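Mlr6093 protein (Mesorhizobium loti, PDB 2QJ8) is probably a zinc-dependent hydrolase of the aspartoacylase family, acting on ester bonds or on the carbon-nitrogen bonds of linear amides. Local coordinates at residues 165-168 with 169-173; 185-189 with 190-194; 122-125 with 126-130; 103-106 with 107-110. All blocks are in the same frame, centred on the assembly; numbering follows the deposited sequence.

Contact 1: residues 165-168 with 169-173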
loop_
_atom_site.group_PDB
_atom_site.type_symbol
_atom_site.label_atom_id
_atom_site.label_comp_id
_atom_site.label_asym_id
_atom_site.label_seq_id
_atom_site.Cartn_x
_atom_site.Cartn_y
_atom_site.Cartn_z
ATOM N N THR A 165 -25.407 12.600 18.388
ATOM C CA THR A 165 -25.144 14.040 18.287
ATOM C C THR A 165 -23.811 14.441 18.944
ATOM O O THR A 165 -23.028 15.210 18.368
ATOM C CB THR A 165 -26.288 14.835 18.938
ATOM O OG1 THR A 165 -27.539 14.358 18.436
ATOM C CG2 THR A 165 -26.158 16.327 18.653
ATOM N N LYS A 166 -23.572 13.933 20.147
ATOM C CA LYS A 166 -22.337 14.209 20.853
ATOM C C LYS A 166 -21.130 13.696 20.076
ATOM O O LYS A 166 -20.169 14.437 19.877
ATOM C CB LYS A 166 -22.351 13.570 22.236
ATOM C CG LYS A 166 -21.109 13.841 23.118
ATOM C CD LYS A 166 -21.298 13.161 24.458
ATOM C CE LYS A 166 -20.137 13.369 25.384
ATOM N NZ LYS A 166 -20.392 12.625 26.656
ATOM N N THR A 167 -21.181 12.432 19.657
ATOM C CA THR A 167 -20.060 11.817 18.949
ATOM C C THR A 167 -19.790 12.503 17.610
ATOM O O THR A 167 -18.637 12.754 17.300
ATOM C CB THR A 167 -20.247 10.298 18.741
ATOM O OG1 THR A 167 -20.243 9.643 20.022
ATOM C CG2 THR A 167 -19.120 9.731 17.871
ATOM N N VAL A 168 -20.844 12.826 16.861
ATOM C CA VAL A 168 -20.710 13.487 15.567
ATOM C C VAL A 168 -20.130 14.893 15.757
ATOM O O VAL A 168 -19.257 15.271 15.011
ATOM C CB VAL A 168 -22.064 13.510 14.787
ATOM C CG1 VAL A 168 -22.000 14.426 13.591
ATOM C CG2 VAL A 168 -22.462 12.094 14.362
ATOM N N SER A 169 -20.561 15.626 16.778
ATOM C CA SER A 169 -20.016 16.964 17.050
ATOM C C SER A 169 -18.524 16.944 17.383
ATOM O O SER A 169 -17.752 17.743 16.835
ATOM C CB SER A 169 -20.777 17.645 18.173
ATOM O OG SER A 169 -22.106 17.907 17.740
ATOM N N ILE A 170 -18.140 16.029 18.265
ATOM C CA ILE A 170 -16.738 15.844 18.624
ATOM C C ILE A 170 -15.902 15.505 17.368
ATOM O O ILE A 170 -14.855 16.112 17.154
ATOM C CB ILE A 170 -16.528 14.780 19.722
ATOM C CG1 ILE A 170 -17.168 15.233 21.048
ATOM C CG2 ILE A 170 -15.007 14.561 19.935
ATOM C CD1 ILE A 170 -17.134 14.178 22.198
ATOM N N SER A 171 -16.408 14.589 16.544
ATOM C CA SER A 171 -15.761 14.173 15.300
ATOM C C SER A 171 -15.546 15.328 14.315
ATOM O O SER A 171 -14.467 15.474 13.773
ATOM C CB SER A 171 -16.574 13.069 14.640
ATOM O OG SER A 171 -16.601 11.906 15.456
ATOM N N LYS A 172 -16.570 16.142 14.110
ATOM C CA LYS A 172 -16.491 17.320 13.248
ATOM C C LYS A 172 -15.474 18.360 13.727
ATOM O O LYS A 172 -14.837 19.011 12.897
ATOM C CB LYS A 172 -17.876 17.976 13.101
ATOM C CG LYS A 172 -18.849 17.173 12.230
ATOM C CD LYS A 172 -20.247 17.821 12.221
ATOM C CE LYS A 172 -21.217 17.058 11.318
ATOM N NZ LYS A 172 -22.631 17.572 11.394
ATOM N N ALA A 173 -15.335 18.489 15.056
ATOM C CA ALA A 173 -14.349 19.361 15.703
ATOM C C ALA A 173 -12.866 18.982 15.425
ATOM O O ALA A 173 -11.993 19.779 15.729
ATOM C CB ALA A 173 -14.595 19.436 17.237
#

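Contact 2: residues 185-189 with 190-194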
loop_
_atom_site.group_PDB
_atom_site.type_symbol
_atom_site.label_atom_id
_atom_site.label_comp_id
_atom_site.label_asym_id
_atom_site.label_seq_id
_atom_site.Cartn_x
_atom_site.Cartn_y
_atom_site.Cartn_z
ATOM N N ASN A 185 -22.729 -1.169 9.151
ATOM C CA ASN A 185 -23.072 -2.332 9.972
ATOM C C ASN A 185 -21.925 -3.326 10.269
ATOM O O ASN A 185 -22.159 -4.488 10.595
ATOM C CB ASN A 185 -24.345 -3.014 9.422
ATOM C CG ASN A 185 -25.592 -2.135 9.559
ATOM O OD1 ASN A 185 -26.334 -1.934 8.587
ATOM N ND2 ASN A 185 -25.820 -1.596 10.768
ATOM N N GLU A 186 -20.696 -2.810 10.226
ATOM C CA GLU A 186 -19.454 -3.523 10.533
ATOM C C GLU A 186 -19.088 -3.065 11.951
ATOM O O GLU A 186 -18.051 -2.430 12.184
ATOM C CB GLU A 186 -18.360 -3.141 9.524
ATOM N N THR A 187 -19.978 -3.397 12.880
ATOM C CA THR A 187 -19.921 -2.963 14.274
ATOM C C THR A 187 -19.694 -4.068 15.327
ATOM O O THR A 187 -19.677 -3.789 16.541
ATOM C CB THR A 187 -21.245 -2.241 14.602
ATOM O OG1 THR A 187 -22.340 -3.140 14.428
ATOM C CG2 THR A 187 -21.420 -1.024 13.707
ATOM N N ASP A 188 -19.536 -5.319 14.896
ATOM C CA ASP A 188 -19.279 -6.394 15.843
ATOM C C ASP A 188 -17.999 -6.087 16.581
ATOM O O ASP A 188 -17.101 -5.445 16.038
ATOM C CB ASP A 188 -19.153 -7.760 15.159
ATOM C CG ASP A 188 -20.488 -8.300 14.648
ATOM O OD1 ASP A 188 -21.552 -7.689 14.897
ATOM O OD2 ASP A 188 -20.459 -9.358 13.989
ATOM N N GLY A 189 -17.972 -6.448 17.852
ATOM C CA GLY A 189 -16.809 -6.241 18.658
ATOM C C GLY A 189 -16.651 -4.914 19.382
ATOM O O GLY A 189 -17.429 -4.598 20.283
HETATM N N MSE A 190 -15.663 -4.132 18.954
HETATM C CA MSE A 190 -15.300 -2.890 19.631
HETATM C C MSE A 190 -16.400 -1.833 19.572
HETATM O O MSE A 190 -16.681 -1.179 20.568
HETATM C CB MSE A 190 -13.986 -2.331 19.059
HETATM C CG MSE A 190 -13.259 -1.380 19.981
HETATM SE SE MSE A 190 -11.463 -0.855 19.366
HETATM C CE MSE A 190 -10.648 -2.600 19.070
ATOM N N PHE A 191 -17.014 -1.667 18.410
ATOM C CA PHE A 191 -18.070 -0.676 18.263
ATOM C C PHE A 191 -19.216 -1.010 19.196
ATOM O O PHE A 191 -19.602 -0.184 20.011
ATOM C CB PHE A 191 -18.563 -0.591 16.814
ATOM C CG PHE A 191 -19.576 0.499 16.587
ATOM C CD1 PHE A 191 -20.918 0.325 16.934
ATOM C CD2 PHE A 191 -19.178 1.714 16.044
ATOM C CE1 PHE A 191 -21.841 1.333 16.733
ATOM C CE2 PHE A 191 -20.095 2.726 15.843
ATOM C CZ PHE A 191 -21.430 2.537 16.185
ATOM N N ASP A 192 -19.758 -2.217 19.077
ATOM C CA ASP A 192 -20.849 -2.649 19.959
ATOM C C ASP A 192 -20.504 -2.538 21.428
ATOM O O ASP A 192 -21.330 -2.143 22.233
ATOM C CB ASP A 192 -21.242 -4.098 19.682
ATOM C CG ASP A 192 -22.095 -4.257 18.440
ATOM O OD1 ASP A 192 -22.447 -3.245 17.786
ATOM O OD2 ASP A 192 -22.402 -5.422 18.109
ATOM N N THR A 193 -19.271 -2.873 21.769
ATOM C CA THR A 193 -18.810 -2.815 23.159
ATOM C C THR A 193 -18.787 -1.402 23.729
ATOM O O THR A 193 -19.423 -1.127 24.731
ATOM C CB THR A 193 -17.398 -3.486 23.291
ATOM O OG1 THR A 193 -17.567 -4.887 23.075
ATOM C CG2 THR A 193 -16.820 -3.279 24.682
ATOM N N LEU A 194 -18.120 -0.502 23.031
ATOM C CA LEU A 194 -17.947 0.867 23.501
ATOM C C LEU A 194 -19.175 1.736 23.365
ATOM O O LEU A 194 -19.539 2.470 24.283
ATOM C CB LEU A 194 -16.782 1.537 22.782
ATOM C CG LEU A 194 -15.355 1.162 23.182
ATOM C CD1 LEU A 194 -15.220 -0.287 23.551
ATOM C CD2 LEU A 194 -14.449 1.560 22.029
HETATM O O HOH W 1 -23.028 -5.453 15.388
HETATM O O HOH W 2 -16.179 -3.129 16.030
HETATM O O HOH W 3 -20.505 -7.273 19.163
#

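Contact 3: residues 122-125 with 126-130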
loop_
_atom_site.group_PDB
_atom_site.type_symbol
_atom_site.label_atom_id
_atom_site.label_comp_id
_atom_site.label_asym_id
_atom_site.label_seq_id
_atom_site.Cartn_x
_atom_site.Cartn_y
_atom_site.Cartn_z
ATOM N N ILE A 122 -6.070 -10.700 24.009
ATOM C CA ILE A 122 -5.668 -9.295 23.842
ATOM C C ILE A 122 -6.865 -8.383 24.112
ATOM O O ILE A 122 -6.740 -7.415 24.869
ATOM C CB ILE A 122 -5.069 -8.982 22.440
ATOM C CG1 ILE A 122 -3.741 -9.756 22.249
ATOM C CG2 ILE A 122 -4.812 -7.402 22.279
ATOM C CD1 ILE A 122 -3.279 -9.872 20.830
ATOM N N ALA A 123 -8.006 -8.723 23.504
ATOM C CA ALA A 123 -9.252 -7.966 23.639
ATOM C C ALA A 123 -9.709 -7.957 25.112
ATOM O O ALA A 123 -10.073 -6.906 25.625
ATOM C CB ALA A 123 -10.340 -8.544 22.718
ATOM N N ASP A 124 -9.653 -9.113 25.776
ATOM C CA ASP A 124 -9.951 -9.238 27.201
ATOM C C ASP A 124 -9.064 -8.373 28.112
ATOM O O ASP A 124 -9.589 -7.773 29.046
ATOM C CB ASP A 124 -9.860 -10.698 27.612
ATOM C CG ASP A 124 -10.160 -10.911 29.075
ATOM O OD1 ASP A 124 -11.316 -10.746 29.490
ATOM O OD2 ASP A 124 -9.213 -11.223 29.803
ATOM N N ALA A 125 -7.756 -8.283 27.808
ATOM C CA ALA A 125 -6.797 -7.491 28.570
ATOM C C ALA A 125 -7.097 -6.008 28.479
ATOM O O ALA A 125 -7.058 -5.322 29.492
ATOM C CB ALA A 125 -5.351 -7.743 28.068
ATOM N N ILE A 126 -7.395 -5.528 27.268
ATOM C CA ILE A 126 -7.740 -4.123 27.012
ATOM C C ILE A 126 -9.070 -3.774 27.688
ATOM O O ILE A 126 -9.218 -2.689 28.272
ATOM C CB ILE A 126 -7.795 -3.824 25.469
ATOM C CG1 ILE A 126 -6.384 -3.927 24.857
ATOM C CG2 ILE A 126 -8.390 -2.449 25.182
ATOM C CD1 ILE A 126 -6.368 -4.076 23.331
ATOM N N SER A 127 -10.014 -4.696 27.589
ATOM C CA SER A 127 -11.355 -4.557 28.150
ATOM C C SER A 127 -11.401 -4.561 29.669
ATOM O O SER A 127 -12.217 -3.847 30.248
ATOM C CB SER A 127 -12.284 -5.645 27.602
ATOM O OG SER A 127 -12.352 -5.564 26.180
ATOM N N ARG A 128 -10.555 -5.363 30.310
ATOM C CA ARG A 128 -10.489 -5.388 31.766
ATOM C C ARG A 128 -9.655 -4.255 32.388
ATOM O O ARG A 128 -10.044 -3.712 33.429
ATOM C CB ARG A 128 -10.042 -6.763 32.262
ATOM C CG ARG A 128 -11.146 -7.784 32.150
ATOM C CD ARG A 128 -10.680 -9.209 32.229
ATOM N NE ARG A 128 -9.978 -9.528 33.476
ATOM C CZ ARG A 128 -9.380 -10.700 33.742
ATOM N NH1 ARG A 128 -9.390 -11.682 32.847
ATOM N NH2 ARG A 128 -8.756 -10.896 34.914
ATOM N N LEU A 129 -8.562 -3.861 31.728
ATOM C CA LEU A 129 -7.620 -2.882 32.277
ATOM C C LEU A 129 -7.670 -1.448 31.780
ATOM O O LEU A 129 -7.261 -0.542 32.513
ATOM C CB LEU A 129 -6.196 -3.417 32.093
ATOM C CG LEU A 129 -5.979 -4.677 32.946
ATOM C CD1 LEU A 129 -4.986 -5.591 32.350
ATOM C CD2 LEU A 129 -5.605 -4.248 34.374
ATOM N N LEU A 130 -8.102 -1.229 30.546
ATOM C CA LEU A 130 -8.054 0.127 29.963
ATOM C C LEU A 130 -9.422 0.729 29.732
ATOM O O LEU A 130 -9.658 1.865 30.127
ATOM C CB LEU A 130 -7.247 0.107 28.668
ATOM C CG LEU A 130 -5.800 -0.415 28.730
ATOM C CD1 LEU A 130 -5.185 -0.324 27.309
ATOM C CD2 LEU A 130 -4.921 0.360 29.705
#

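Contact 4: residues 103-106 with 107-110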
loop_
_atom_site.group_PDB
_atom_site.type_symbol
_atom_site.label_atom_id
_atom_site.label_comp_id
_atom_site.label_asym_id
_atom_site.label_seq_id
_atom_site.Cartn_x
_atom_site.Cartn_y
_atom_site.Cartn_z
ATOM N N GLY A 103 -6.017 -16.069 13.132
ATOM C CA GLY A 103 -6.746 -15.573 11.958
ATOM C C GLY A 103 -7.831 -14.553 12.259
ATOM O O GLY A 103 -8.503 -14.105 11.330
ATOM N N LYS A 104 -7.966 -14.114 13.521
ATOM C CA LYS A 104 -9.066 -13.243 13.923
ATOM C C LYS A 104 -8.719 -11.772 13.847
ATOM O O LYS A 104 -7.574 -11.340 14.049
ATOM C CB LYS A 104 -9.580 -13.594 15.336
ATOM C CG LYS A 104 -9.986 -15.063 15.514
ATOM C CD LYS A 104 -10.453 -15.436 16.935
ATOM C CE LYS A 104 -10.832 -16.910 16.969
ATOM N NZ LYS A 104 -11.064 -17.458 18.340
ATOM N N ASN A 105 -9.738 -11.004 13.512
ATOM C CA ASN A 105 -9.699 -9.547 13.489
ATOM C C ASN A 105 -9.993 -9.164 14.921
ATOM O O ASN A 105 -11.103 -9.369 15.433
ATOM C CB ASN A 105 -10.730 -9.026 12.490
ATOM C CG ASN A 105 -10.887 -7.512 12.483
ATOM O OD1 ASN A 105 -10.316 -6.761 13.282
ATOM N ND2 ASN A 105 -11.654 -7.054 11.519
ATOM N N LEU A 106 -8.949 -8.669 15.571
ATOM C CA LEU A 106 -8.943 -8.296 16.978
ATOM C C LEU A 106 -10.098 -7.367 17.386
ATOM O O LEU A 106 -10.677 -7.518 18.470
ATOM C CB LEU A 106 -7.571 -7.669 17.317
ATOM C CG LEU A 106 -7.332 -7.059 18.695
ATOM C CD1 LEU A 106 -7.534 -8.129 19.743
ATOM C CD2 LEU A 106 -5.915 -6.449 18.790
ATOM N N ASN A 107 -10.399 -6.422 16.514
ATOM C CA ASN A 107 -11.483 -5.471 16.714
ATOM C C ASN A 107 -12.846 -6.166 16.782
ATOM O O ASN A 107 -13.598 -5.891 17.728
ATOM C CB ASN A 107 -11.442 -4.390 15.624
ATOM C CG ASN A 107 -12.453 -3.276 15.844
ATOM O OD1 ASN A 107 -13.654 -3.455 15.631
ATOM N ND2 ASN A 107 -11.958 -2.096 16.206
ATOM N N ARG A 108 -13.139 -7.089 15.851
ATOM C CA ARG A 108 -14.461 -7.752 15.875
ATOM C C ARG A 108 -14.667 -8.743 17.018
ATOM O O ARG A 108 -15.823 -9.083 17.314
ATOM C CB ARG A 108 -14.939 -8.373 14.535
ATOM C CG ARG A 108 -14.041 -9.384 13.882
ATOM C CD ARG A 108 -14.761 -10.359 12.918
ATOM N NE ARG A 108 -13.823 -10.962 11.952
ATOM C CZ ARG A 108 -12.912 -11.919 12.206
ATOM N NH1 ARG A 108 -12.742 -12.451 13.428
ATOM N NH2 ARG A 108 -12.118 -12.334 11.214
ATOM N N VAL A 109 -13.595 -9.173 17.701
ATOM C CA VAL A 109 -13.739 -10.123 18.835
ATOM C C VAL A 109 -13.960 -9.485 20.221
ATOM O O VAL A 109 -14.251 -10.213 21.159
ATOM C CB VAL A 109 -12.572 -11.129 18.915
ATOM C CG1 VAL A 109 -12.349 -11.782 17.544
ATOM C CG2 VAL A 109 -11.329 -10.476 19.429
ATOM N N PHE A 110 -13.841 -8.157 20.363
ATOM C CA PHE A 110 -14.091 -7.477 21.664
ATOM C C PHE A 110 -15.472 -7.831 22.206
ATOM O O PHE A 110 -16.396 -7.939 21.422
ATOM C CB PHE A 110 -13.983 -5.937 21.581
ATOM C CG PHE A 110 -12.611 -5.399 21.882
ATOM C CD1 PHE A 110 -11.593 -5.535 20.948
ATOM C CD2 PHE A 110 -12.360 -4.730 23.058
ATOM C CE1 PHE A 110 -10.330 -5.050 21.184
ATOM C CE2 PHE A 110 -11.108 -4.210 23.324
ATOM C CZ PHE A 110 -10.074 -4.373 22.383
#

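Contact 1: residues 165-168 with 169-173
Along helix 161-172, the hydroxyls of Ser169 and Ser171 fold back onto the carbonyls of Thr165 and Thr167, four residues earlier in each case. Ser169 OG lies 2.9 Å from Thr165 O, and Ser169 N donates to the same oxygen from the other face of the carbonyl plane. Thr167 O is gripped in the same double fashion. Ser171 N donates to it, and Ser171 OG comes from the opposite face, 37° out of the carbonyl plane at 2.9 Å from Thr167 O. Its first torsion makes this possible, because OG sits beside the backbone N (chi1 -64°) and so faces the preceding turn. This helix links the parallel strands 152-155 and 178-182, and Ser171 is on its inner side, against Ile153 and Ile203. With an alanine in place of Ser171, Thr167 O would probably keep its backbone donor but lose the second one, the hydroxyl. On the outer surface, Lys172 runs extended beside Val168, its CE 3.6 Å from Val168 CG1. Ile170 lies alongside Lys166 in a looser pairing, CD1 of Ile170 being 4.1 Å from CG of Lys166, and turns toward Thr201 and Ile203 of strand 201-208.

Contact 2: residues 185-189 with 190-194
Thr187 and Phe191 pack against each other just where the loop after strand 178-182 turns into helix 190-197, with Gly189 as the N-cap. This is the tight half of the contact. CG2 of Thr187 sits over one face of the Phe191 ring in a CH-pi contact, 3.8 Å from the centroid and displaced toward the rim. The ring swings there because its CG lies opposite the main-chain nitrogen (chi1 -175°), which lays it alongside the threonine; it also meets the ring of His156. Next to this pair Asp192 N donates to Thr187 O, five residues back, at 3.0 Å, while selenomethionine Met190, in the conformer given, points away to pack on Asn107 and Phe110.

The other half is wet. Asp188 and Asp192 lie side by side with their carboxylate planes 58° apart, and the like charges of Asp188 OD1 and Asp192 OD2 come within 4.0 Å. Water 1 stands between them, donating to both oxygens and accepting from Thr187 OG1, which probably eases the repulsion. Water 3 links Asp192 OD2 to Gly189 N, and water 2 takes the N-H of Phe191 and donates to Asp188 O. On the packed side again, Thr193 doubles the hold on Gly189: its N reaches Gly189 O at 2.9 Å, and its OG1 approaches the same oxygen from well above the carbonyl plane, at 2.8 Å.

Contact 3: residues 122-125 with 126-130
Asp124 and Arg128, one turn apart on helix 118-129, meet in a salt bridge that is set by how each side chain is turned. The aspartate has CG anti to its backbone N (chi1 -180°), which carries the carboxylate along the helix surface toward the next turn. The arginine comes back to it with a kinked chain, its bend at chi3 (59°) bringing NH1 rather than NE to the acid. NH1 of Arg128 donates to OD2 of Asp124 over 3.1 Å, using the syn lone pair of that oxygen. The approach is neither flat nor straight: the two planar groups are steeply inclined, 64° apart, and OD2 lies out of the guanidinium plane, whereas OD1 lies at the guanidinium edge, in its plane. The chain of the arginine adds to the fit, since its CD rests 3.2 Å from Asp124 OD1. A single slanted bond of this kind is probably weaker than a paired, coplanar one.

On another side of the helix Ile122 and Ile126 run side by side in the same direction, CD1 of Ile126 reaching CG2 of Ile122 at 3.8 Å. Ser127 turns its hydroxyl back onto the main chain, OG lying 2.7 Å from Ala123 O and well above the carbonyl plane, with Ser127 N reaching that oxygen from the opposite face.

Strands 16-24 and 33-42 lie against the apolar side: Ala125, Ile126 and Leu129 pack on Leu22, and Ile122 on Leu33 and Leu35, while Asp124 and Arg128 face the loop residue Ser114.

Contact 4: residues 103-106 with 107-110
Over one face of the Arg108 guanidinium stands the backbone N of Asn105, 3.1 Å above the plane and displaced toward the rim; at its edge, close to the plane, lies Gly103 O. This holds for one of the two modelled conformers of Arg108, so the placement of the group is only one possibility. The Phe110 ring is met at its edge instead, with CD1 of Phe110 3.3 Å from Leu106 O, while the ring itself packs on Ala123, Ile126 and Ser127 of helix 118-129 and on selenomethionine Met190.

Between these flat groups the chain runs through a type I beta turn from Asn107 to Phe110. The Asn-Leu-Asn-Arg run 105-108 resembles the Asn-Arg motif that lies at the active site in related aspartoacylases, consistent with Asn105 touching His55. Asn105 braces the turn's entry: OD1 takes the N-H of Asn107 in a weak bond of 3.3 Å, and also accepts from Asn54 ND2. The amide gets there by extending away from the main-chain nitrogen (chi1 174°), and CB of Asn105 lies against Arg108 CG, 3.6 Å away. Val109 CG2 packs closely on Leu106 O.

Replacing Asn105 by an alanine is likely to leave Asn54 ND2 without this acceptor and the N-H of Asn107 without its weak side-chain partner. Val109 N divides its weak, bent bonding between Asn105 O and Leu106 O, each at 3.4 Å, and Asn105 OD1 serves two donors; without regular helical bonds, the turn probably leans on its neighbours: the Asn54 amide, the packed ring, and Lys104, whose NZ pairs with Glu120 and Ser117.

Overall arrangement
The four contacts are all local but differ in setting. Contact 1 lies on a surface helix, across the chain's centre from contact 4, their centres about 26 Å apart. Contact 3 is buried. Both helices have serine hydroxyls bonded to carbonyls four residues back; contact 3 adds a salt bridge and a buried apolar side, and contact 1 has no salt bridge. Contacts 2 and 4, partly buried, are the irregular ones: a helix start steadied by waters and a turn held by weak bonds. They touch, Met190 N lying 3.0 Å from Asn107 O, probably as a hydrogen bond. Contact 4 also touches contact 3, where Leu106 CD1 packs 3.8 Å from Ile122 CB.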